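Deoxyribodipyrimidine photo-lyase (Oryza sativa Japonica Group, PDB 3UMV) repairs ultraviolet-damaged DNA in the rice nucleus, using light and a bound FAD to split cyclobutane pyrimidine dimers back into separate pyrimidines. Local coordinates at residues Ser24-Ile29 with Ala162-Asp167; Ala85-Leu90 with Val236-Trp241; Asp240-Gly245 with Ser285-Phe290. All blocks are in the same frame, centred on the assembly; numbering follows the deposited sequence.

Contact 1: Ser24-Ile29 with Ala162-Asp167; sequences SRVRVI and AVHQVD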
# COMPACT_ATOMS: atom_id res chain seq x y z
N SER A 24 -19.95 -3.36 9.90
CA SER A 24 -19.40 -4.21 8.85
C SER A 24 -17.89 -3.99 8.71
O SER A 24 -17.18 -4.86 8.21
CB SER A 24 -20.12 -4.01 7.51
OG SER A 24 -21.46 -4.48 7.60
N ARG A 25 -17.39 -2.85 9.19
CA ARG A 25 -15.94 -2.59 9.16
C ARG A 25 -15.19 -3.31 10.29
O ARG A 25 -13.97 -3.36 10.27
CB ARG A 25 -15.63 -1.09 9.28
CG ARG A 25 -16.30 -0.17 8.27
CD ARG A 25 -15.58 1.16 8.27
NE ARG A 25 -16.38 2.26 7.73
CZ ARG A 25 -16.32 2.67 6.47
NH1 ARG A 25 -17.08 3.70 6.04
NH2 ARG A 25 -15.49 2.06 5.63
N VAL A 26 -15.93 -3.85 11.26
CA VAL A 26 -15.35 -4.43 12.47
C VAL A 26 -15.49 -5.95 12.53
O VAL A 26 -16.59 -6.48 12.44
CB VAL A 26 -15.99 -3.81 13.73
CG1 VAL A 26 -15.41 -4.45 15.00
CG2 VAL A 26 -15.78 -2.31 13.74
N ARG A 27 -14.37 -6.64 12.64
CA ARG A 27 -14.37 -8.09 12.75
C ARG A 27 -13.92 -8.43 14.16
O ARG A 27 -12.79 -8.14 14.54
CB ARG A 27 -13.45 -8.70 11.68
CG ARG A 27 -13.23 -10.20 11.83
CD ARG A 27 -12.49 -10.79 10.63
NE ARG A 27 -11.04 -10.62 10.73
CZ ARG A 27 -10.21 -11.55 11.22
NH1 ARG A 27 -10.69 -12.71 11.64
NH2 ARG A 27 -8.90 -11.32 11.27
N VAL A 28 -14.82 -9.02 14.94
CA VAL A 28 -14.49 -9.44 16.29
C VAL A 28 -13.80 -10.80 16.22
O VAL A 28 -14.44 -11.81 15.94
CB VAL A 28 -15.73 -9.50 17.18
CG1 VAL A 28 -15.37 -10.05 18.55
CG2 VAL A 28 -16.37 -8.12 17.30
N ILE A 29 -12.49 -10.81 16.44
CA ILE A 29 -11.69 -12.03 16.33
C ILE A 29 -11.86 -12.87 17.58
O ILE A 29 -11.94 -14.09 17.53
CB ILE A 29 -10.19 -11.70 16.16
CG1 ILE A 29 -9.97 -10.98 14.83
CG2 ILE A 29 -9.35 -12.97 16.21
CD1 ILE A 29 -8.52 -10.66 14.54
N ALA A 162 -10.24 -8.91 24.68
CA ALA A 162 -10.95 -8.92 23.42
C ALA A 162 -10.01 -8.48 22.30
O ALA A 162 -9.14 -7.63 22.51
CB ALA A 162 -12.16 -8.00 23.49
N VAL A 163 -10.16 -9.07 21.13
CA VAL A 163 -9.38 -8.63 19.97
C VAL A 163 -10.32 -8.32 18.81
O VAL A 163 -11.09 -9.18 18.37
CB VAL A 163 -8.33 -9.67 19.52
CG1 VAL A 163 -7.48 -9.09 18.40
CG2 VAL A 163 -7.46 -10.12 20.69
N HIS A 164 -10.25 -7.08 18.30
CA HIS A 164 -11.08 -6.68 17.17
C HIS A 164 -10.15 -6.25 16.04
O HIS A 164 -9.09 -5.67 16.30
CB HIS A 164 -11.95 -5.46 17.50
CG HIS A 164 -12.98 -5.72 18.56
ND1 HIS A 164 -13.94 -4.78 18.89
CD2 HIS A 164 -13.22 -6.79 19.35
CE1 HIS A 164 -14.71 -5.26 19.85
NE2 HIS A 164 -14.29 -6.47 20.16
N GLN A 165 -10.54 -6.54 14.81
CA GLN A 165 -9.84 -6.00 13.64
C GLN A 165 -10.76 -5.10 12.84
O GLN A 165 -11.92 -5.43 12.59
CB GLN A 165 -9.34 -7.12 12.75
CG GLN A 165 -8.64 -6.63 11.48
CD GLN A 165 -8.06 -7.77 10.70
OE1 GLN A 165 -8.74 -8.75 10.42
NE2 GLN A 165 -6.79 -7.65 10.35
N VAL A 166 -10.25 -3.96 12.42
CA VAL A 166 -11.06 -3.00 11.69
C VAL A 166 -10.39 -2.76 10.34
O VAL A 166 -9.19 -2.54 10.29
CB VAL A 166 -11.15 -1.66 12.48
CG1 VAL A 166 -11.92 -0.62 11.66
CG2 VAL A 166 -11.83 -1.89 13.82
N ASP A 167 -11.16 -2.84 9.26
CA ASP A 167 -10.62 -2.40 7.97
C ASP A 167 -10.67 -0.89 7.93
O ASP A 167 -11.73 -0.28 7.75
CB ASP A 167 -11.40 -3.01 6.81
CG ASP A 167 -10.74 -2.72 5.46
OD1 ASP A 167 -9.91 -1.81 5.37
OD2 ASP A 167 -11.08 -3.42 4.48
O HOH W 1 -13.61 -0.02 5.88
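Arg27 and Gln165 face each other as the one hydrogen-bonded pair of two antiparallel strands, and they are joined twice, by backbone and by side chain. Arg27 N gives a nearly straight bond of 2.7 Å to Gln165 O, and Gln165 N returns one to Arg27 O. Both side chains leave the same face of the sheet with CG trans to the backbone N, and a bend at chi3 (83°) turns the guanidinium of Arg27 back onto the amide. Its NE and NH2 then grip a single oxygen, Gln165 OE1, which lies in the guanidinium plane 2.7 Å from NH2. Because the two flat groups are inclined by 54°, NE meets OE1 in the amide plane while NH2 sits above it. The other end of the amide is satisfied too, since NE2 donates to Asp136 O. Ile29 CG1 lies over one face of the guanidinium, toward its rim, and Ile29 N bonds to Val163 O at 2.9 Å. At the far end Asp167 N donates to Arg25 O, and a water accepts from Arg25 NH2 and donates to Asp167 O. The side chains of these two residues are satisfied mainly elsewhere: Arg25 NH2 and NH1 donate to Val171 O and Tyr199 O, and Asp167 OD2 accepts from Asn170 ND2 and Val174 N. On the reverse face beta-branched valines suit the strands: Val26 CG2 meets Val166 CG2 at 4.0 Å, and Val28 CG2 makes a CH-pi contact over the His164 ring. Thus strand 26-28 forms an antiparallel edge on the otherwise parallel sheet of the Rossmann-like photolyase alpha/beta domain.

Contact 2: Ala85-Leu90 with Val236-Trp241; sequences ARRRQL and VPEIDW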
# COMPACT_ATOMS: atom_id res chain seq x y z
N ALA A 85 12.06 -4.32 3.56
CA ALA A 85 12.16 -2.87 3.42
C ALA A 85 13.63 -2.45 3.43
O ALA A 85 14.45 -3.01 4.17
CB ALA A 85 11.41 -2.18 4.55
N ARG A 86 13.95 -1.48 2.58
CA ARG A 86 15.29 -0.95 2.44
C ARG A 86 15.31 0.45 3.05
O ARG A 86 14.28 0.94 3.49
CB ARG A 86 15.71 -0.87 0.97
CG ARG A 86 15.48 -2.13 0.13
CD ARG A 86 16.05 -3.36 0.77
NE ARG A 86 16.44 -4.38 -0.20
CZ ARG A 86 15.59 -5.14 -0.89
NH1 ARG A 86 14.28 -4.99 -0.74
NH2 ARG A 86 16.04 -6.06 -1.74
N ARG A 87 16.48 1.09 3.04
CA ARG A 87 16.62 2.43 3.60
C ARG A 87 15.52 3.36 3.13
O ARG A 87 14.92 4.08 3.93
CB ARG A 87 17.98 3.03 3.23
CG ARG A 87 18.06 4.52 3.47
CD ARG A 87 19.48 5.06 3.19
NE ARG A 87 20.48 4.46 4.07
CZ ARG A 87 20.85 4.98 5.24
NH1 ARG A 87 20.30 6.11 5.67
NH2 ARG A 87 21.77 4.38 5.98
N ARG A 88 15.28 3.37 1.82
CA ARG A 88 14.27 4.21 1.18
C ARG A 88 12.91 4.11 1.84
O ARG A 88 12.28 5.13 2.12
CB ARG A 88 14.13 3.83 -0.30
CG ARG A 88 12.98 4.55 -1.03
CD ARG A 88 13.07 4.36 -2.55
NE ARG A 88 14.22 5.07 -3.11
CZ ARG A 88 14.70 4.90 -4.33
NH1 ARG A 88 14.15 4.04 -5.17
NH2 ARG A 88 15.76 5.60 -4.72
N GLN A 89 12.45 2.89 2.07
CA GLN A 89 11.12 2.69 2.65
C GLN A 89 11.10 2.86 4.16
O GLN A 89 10.12 3.38 4.72
CB GLN A 89 10.56 1.32 2.26
CG GLN A 89 10.35 1.13 0.75
CD GLN A 89 11.63 0.73 0.03
OE1 GLN A 89 12.66 0.43 0.66
NE2 GLN A 89 11.58 0.73 -1.31
N LEU A 90 12.17 2.41 4.81
CA LEU A 90 12.28 2.55 6.26
C LEU A 90 12.38 4.01 6.68
O LEU A 90 11.79 4.44 7.68
CB LEU A 90 13.48 1.74 6.76
CG LEU A 90 13.31 0.22 6.67
CD1 LEU A 90 14.63 -0.50 6.93
CD2 LEU A 90 12.26 -0.24 7.64
N VAL A 236 19.32 1.68 -0.52
CA VAL A 236 18.53 2.35 -1.53
C VAL A 236 18.14 3.72 -0.96
O VAL A 236 17.47 3.79 0.07
CB VAL A 236 17.26 1.54 -1.87
CG1 VAL A 236 16.45 2.24 -2.94
CG2 VAL A 236 17.63 0.14 -2.31
N PRO A 237 18.58 4.81 -1.61
CA PRO A 237 18.48 6.14 -1.00
C PRO A 237 17.05 6.62 -0.80
O PRO A 237 16.15 6.30 -1.59
CB PRO A 237 19.16 7.05 -2.03
CG PRO A 237 19.95 6.14 -2.89
CD PRO A 237 19.21 4.85 -2.93
N GLU A 238 16.85 7.39 0.26
CA GLU A 238 15.55 8.00 0.54
C GLU A 238 15.17 8.92 -0.62
O GLU A 238 16.03 9.52 -1.26
CB GLU A 238 15.60 8.80 1.84
CG GLU A 238 15.52 7.94 3.09
CD GLU A 238 15.52 8.76 4.37
OE1 GLU A 238 16.57 8.82 5.04
OE2 GLU A 238 14.47 9.35 4.71
N ILE A 239 13.87 9.04 -0.89
CA ILE A 239 13.41 9.99 -1.90
C ILE A 239 13.47 11.41 -1.32
O ILE A 239 13.33 11.61 -0.12
CB ILE A 239 11.98 9.70 -2.41
CG1 ILE A 239 10.96 9.84 -1.29
CG2 ILE A 239 11.90 8.32 -3.06
CD1 ILE A 239 9.55 9.55 -1.73
N ASP A 240 13.66 12.38 -2.20
CA ASP A 240 13.79 13.77 -1.78
C ASP A 240 12.67 14.65 -2.30
O ASP A 240 12.60 15.83 -1.97
CB ASP A 240 15.13 14.34 -2.25
CG ASP A 240 15.24 14.42 -3.77
OD1 ASP A 240 14.64 13.57 -4.47
OD2 ASP A 240 15.92 15.35 -4.27
N TRP A 241 11.78 14.09 -3.11
CA TRP A 241 10.78 14.91 -3.80
C TRP A 241 9.42 15.00 -3.10
O TRP A 241 8.56 15.75 -3.54
CB TRP A 241 10.61 14.43 -5.24
CG TRP A 241 10.45 12.95 -5.35
CD1 TRP A 241 11.44 12.03 -5.54
CD2 TRP A 241 9.22 12.22 -5.28
NE1 TRP A 241 10.90 10.77 -5.59
CE2 TRP A 241 9.54 10.86 -5.44
CE3 TRP A 241 7.88 12.59 -5.11
CZ2 TRP A 241 8.57 9.86 -5.43
CZ3 TRP A 241 6.92 11.59 -5.10
CH2 TRP A 241 7.27 10.24 -5.25
O HOH W 2 18.99 8.40 4.66
O HOH W 3 12.29 7.72 1.35
O HOH W 4 16.11 8.54 -3.72
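From the first turn of helix 87-106, Arg88 lays its guanidinium over Val236, whose CG1 sits beneath the centre of one face, 3.5 Å from Arg88 CZ. The long side chain sets out with CG trans to the backbone N (chi1 173°) and bends at chi3 (-69°), which brings NE within 2.7 Å of Pro237 O. That carbonyl is met almost end-on, though it stands 17° out of the guanidinium plane, and NH2 adds only a weak bond. NH1 donates to Tyr424 O, and NH2 to Val386 O. With a lysine in its place, the flat group over Val236 CG1 would be gone, and some of these carbonyls would probably lack a donor. The other branch of Val236, CG2, crosses against Arg86 CB at 3.9 Å; a valine suits the site because its two methyls serve two arginines. Arg87 rests its CB on Val236 O at 3.3 Å while its NH1 reaches Glu238 OE1 through a water. Glu238 has its direct salt bridge with Arg95. Gln89 OE1 accepts from N of the N-cap residue Arg86, half of a capping box. The irregular loop between helices 222-231 and 246-254 packs on the N-terminal turn of this photolyase alpha/beta-domain helix.

Contact 3: Asp240-Gly245 with Ser285-Phe290; sequences DWCEPG and SPYLHF. With FAD (flavin-adenine dinucleotide), chain I.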
# COMPACT_ATOMS: atom_id res chain seq x y z
N ASP A 240 13.66 12.38 -2.20
CA ASP A 240 13.79 13.77 -1.78
C ASP A 240 12.67 14.65 -2.30
O ASP A 240 12.60 15.83 -1.97
CB ASP A 240 15.13 14.34 -2.25
CG ASP A 240 15.24 14.42 -3.77
OD1 ASP A 240 14.64 13.57 -4.47
OD2 ASP A 240 15.92 15.35 -4.27
N TRP A 241 11.78 14.09 -3.11
CA TRP A 241 10.78 14.91 -3.80
C TRP A 241 9.42 15.00 -3.10
O TRP A 241 8.56 15.75 -3.54
CB TRP A 241 10.61 14.43 -5.24
CG TRP A 241 10.45 12.95 -5.35
CD1 TRP A 241 11.44 12.03 -5.54
CD2 TRP A 241 9.22 12.22 -5.28
NE1 TRP A 241 10.90 10.77 -5.59
CE2 TRP A 241 9.54 10.86 -5.44
CE3 TRP A 241 7.88 12.59 -5.11
CZ2 TRP A 241 8.57 9.86 -5.43
CZ3 TRP A 241 6.92 11.59 -5.10
CH2 TRP A 241 7.27 10.24 -5.25
N CYS A 242 9.22 14.24 -2.04
CA CYS A 242 8.08 14.50 -1.15
C CYS A 242 8.38 14.07 0.28
O CYS A 242 9.22 13.20 0.52
CB CYS A 242 6.78 13.86 -1.66
SG CYS A 242 6.54 12.12 -1.24
N GLU A 243 7.69 14.71 1.21
CA GLU A 243 7.88 14.50 2.64
C GLU A 243 6.84 13.51 3.15
O GLU A 243 5.69 13.54 2.72
CB GLU A 243 7.71 15.82 3.38
CG GLU A 243 8.67 16.03 4.54
CD GLU A 243 10.01 16.57 4.10
OE1 GLU A 243 10.63 17.33 4.88
OE2 GLU A 243 10.46 16.25 2.97
N PRO A 244 7.24 12.61 4.07
CA PRO A 244 6.24 11.67 4.57
C PRO A 244 5.34 12.25 5.66
O PRO A 244 5.70 13.23 6.31
CB PRO A 244 7.10 10.56 5.18
CG PRO A 244 8.37 11.25 5.59
CD PRO A 244 8.60 12.32 4.54
N GLY A 245 4.18 11.63 5.84
CA GLY A 245 3.30 11.97 6.95
C GLY A 245 1.96 12.56 6.55
O GLY A 245 1.75 12.92 5.39
N SER A 285 0.25 7.56 -4.06
CA SER A 285 0.56 6.18 -3.65
C SER A 285 1.56 6.05 -2.48
O SER A 285 1.43 5.16 -1.66
CB SER A 285 1.00 5.33 -4.84
OG SER A 285 2.23 5.78 -5.37
N PRO A 286 2.55 6.94 -2.40
CA PRO A 286 3.44 6.77 -1.24
C PRO A 286 2.67 6.91 0.07
O PRO A 286 2.75 6.08 0.97
CB PRO A 286 4.45 7.91 -1.40
CG PRO A 286 4.40 8.27 -2.86
CD PRO A 286 3.00 8.01 -3.32
N TYR A 287 1.87 7.97 0.14
CA TYR A 287 1.04 8.25 1.30
C TYR A 287 -0.03 7.18 1.56
O TYR A 287 -0.25 6.78 2.70
CB TYR A 287 0.39 9.62 1.12
CG TYR A 287 1.42 10.72 0.94
CD1 TYR A 287 1.51 11.44 -0.26
CD2 TYR A 287 2.26 11.07 1.98
CE1 TYR A 287 2.46 12.45 -0.41
CE2 TYR A 287 3.20 12.08 1.83
CZ TYR A 287 3.28 12.78 0.65
OH TYR A 287 4.22 13.78 0.53
N LEU A 288 -0.67 6.69 0.51
CA LEU A 288 -1.70 5.68 0.65
C LEU A 288 -1.09 4.36 1.11
O LEU A 288 -1.66 3.66 1.95
CB LEU A 288 -2.43 5.48 -0.69
CG LEU A 288 -3.34 6.64 -1.11
CD1 LEU A 288 -3.90 6.38 -2.51
CD2 LEU A 288 -4.47 6.86 -0.13
N HIS A 289 0.10 4.03 0.59
CA HIS A 289 0.74 2.80 1.02
C HIS A 289 0.99 2.73 2.53
O HIS A 289 0.74 1.70 3.16
CB HIS A 289 2.06 2.56 0.31
CG HIS A 289 2.77 1.37 0.85
ND1 HIS A 289 3.80 1.47 1.77
CD2 HIS A 289 2.52 0.05 0.71
CE1 HIS A 289 4.18 0.26 2.13
NE2 HIS A 289 3.42 -0.62 1.49
N PHE A 290 1.51 3.81 3.09
CA PHE A 290 1.84 3.86 4.50
C PHE A 290 0.64 4.29 5.33
O PHE A 290 0.71 4.37 6.54
CB PHE A 290 3.03 4.79 4.72
CG PHE A 290 4.33 4.26 4.20
CD1 PHE A 290 4.99 3.24 4.86
CD2 PHE A 290 4.88 4.76 3.02
CE1 PHE A 290 6.19 2.74 4.38
CE2 PHE A 290 6.08 4.26 2.53
CZ PHE A 290 6.74 3.26 3.22
PA FAD I . -2.70 7.73 -9.80
O1A FAD I . -2.92 7.49 -11.26
O2A FAD I . -2.83 9.17 -9.37
O5B FAD I . -3.71 6.79 -8.99
C5B FAD I . -4.26 7.18 -7.74
C4B FAD I . -4.37 5.96 -6.82
O4B FAD I . -5.18 4.94 -7.39
C3B FAD I . -3.03 5.31 -6.59
O3B FAD I . -2.31 5.95 -5.56
C2B FAD I . -3.45 3.93 -6.17
O2B FAD I . -3.93 3.95 -4.84
C1B FAD I . -4.63 3.68 -7.07
N9A FAD I . -4.23 2.97 -8.29
C8A FAD I . -3.89 3.50 -9.51
N7A FAD I . -3.60 2.48 -10.34
C5A FAD I . -3.74 1.30 -9.67
C6A FAD I . -3.58 -0.05 -10.02
N6A FAD I . -3.31 -0.43 -11.26
N1A FAD I . -3.82 -1.02 -9.08
C2A FAD I . -4.21 -0.68 -7.81
N3A FAD I . -4.36 0.65 -7.47
C4A FAD I . -4.14 1.61 -8.39
N1 FAD I . 0.75 0.39 -6.90
C2 FAD I . 1.17 0.56 -5.61
O2 FAD I . 0.48 1.26 -4.87
N3 FAD I . 2.32 -0.07 -5.16
C4 FAD I . 3.07 -0.87 -6.01
O4 FAD I . 4.09 -1.42 -5.60
C4X FAD I . 2.63 -1.04 -7.32
N5 FAD I . 3.33 -1.80 -8.21
C5X FAD I . 2.87 -1.98 -9.50
C6 FAD I . 3.58 -2.78 -10.40
C7 FAD I . 3.11 -2.96 -11.71
C7M FAD I . 3.88 -3.84 -12.65
C8 FAD I . 1.94 -2.31 -12.11
C8M FAD I . 1.39 -2.46 -13.50
C9 FAD I . 1.25 -1.51 -11.22
C9A FAD I . 1.71 -1.34 -9.92
N10 FAD I . 1.02 -0.53 -9.04
C10 FAD I . 1.48 -0.40 -7.75
C1' FAD I . -0.25 0.19 -9.44
C2' FAD I . -0.02 1.63 -10.01
O2' FAD I . 1.00 1.70 -11.02
C3' FAD I . 0.31 2.68 -8.94
O3' FAD I . -0.64 2.61 -7.91
C4' FAD I . 0.32 4.12 -9.48
O4' FAD I . 1.28 4.23 -10.51
C5' FAD I . 0.64 5.06 -8.32
O5' FAD I . 0.94 6.38 -8.69
P FAD I . -0.10 7.55 -8.36
O1P FAD I . -0.51 7.51 -6.90
O2P FAD I . 0.49 8.87 -8.76
O3P FAD I . -1.26 7.09 -9.38
O HOH W 5 5.90 16.78 0.50
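Helix 285-290 meets the loop 240-245 through Pro286 and Tyr287. Before them Ser285 donates from its backbone N to FAD O1P at 2.9 Å, so the first turn presents an N-H to the phosphate, whose charge the helix dipole would be expected to ease. Its OG bonds to Asp427. Next, Pro286, well suited to a first turn where no N-H is needed, sets CG 4.2 Å from Trp241 CH2; the indole is stacked on His388 and bonded to its carbonyl. Tyr287 carries most of the contact. With CG trans to the carbonyl carbon (chi1 -58°), the ring extends to the loop and its OH donates to Glu243 O at 2.6 Å. That oxygen lies in the plane of the ring, at its edge. Cys242 SG approaches obliquely in a sulfur-aromatic contact, 3.8 Å from Tyr287 CZ. Gly245 O passes 3.9 Å from Tyr287 CD2; at phi 116° a side chain on this residue would collide with the preceding carbonyl oxygen. Ala248, Ala249 and Ala252 of helix 246-254 pack against the ring, small enough to let it lie close. Leu288 returns to the cofactor, its CD1 3.4 Å from FAD O2B. The short helix thus joins loop 240-245 to the FAD-binding pocket.

Contacts 2 and 3 are neighbours, sharing Asp240 and Trp241 and touching where Gln89 meets Phe290, whereas contact 1 lies about 32 Å from contact 2, centre to centre, across the chain's middle. All three are partly buried. Contact 1 is farthest from the chain centre, at a sheet edge, and relies on regular backbone pairing reinforced by one side-chain grip. Contact 2 has no sheet geometry, so an arginine and bridging waters serve the polar groups of the loop and the helix end. Contact 3, nearest the centre, is smaller and more aromatic, with one tyrosine bond and direct contact with FAD. The loop 236-245 packs against both helix 87-106 and helix 285-290.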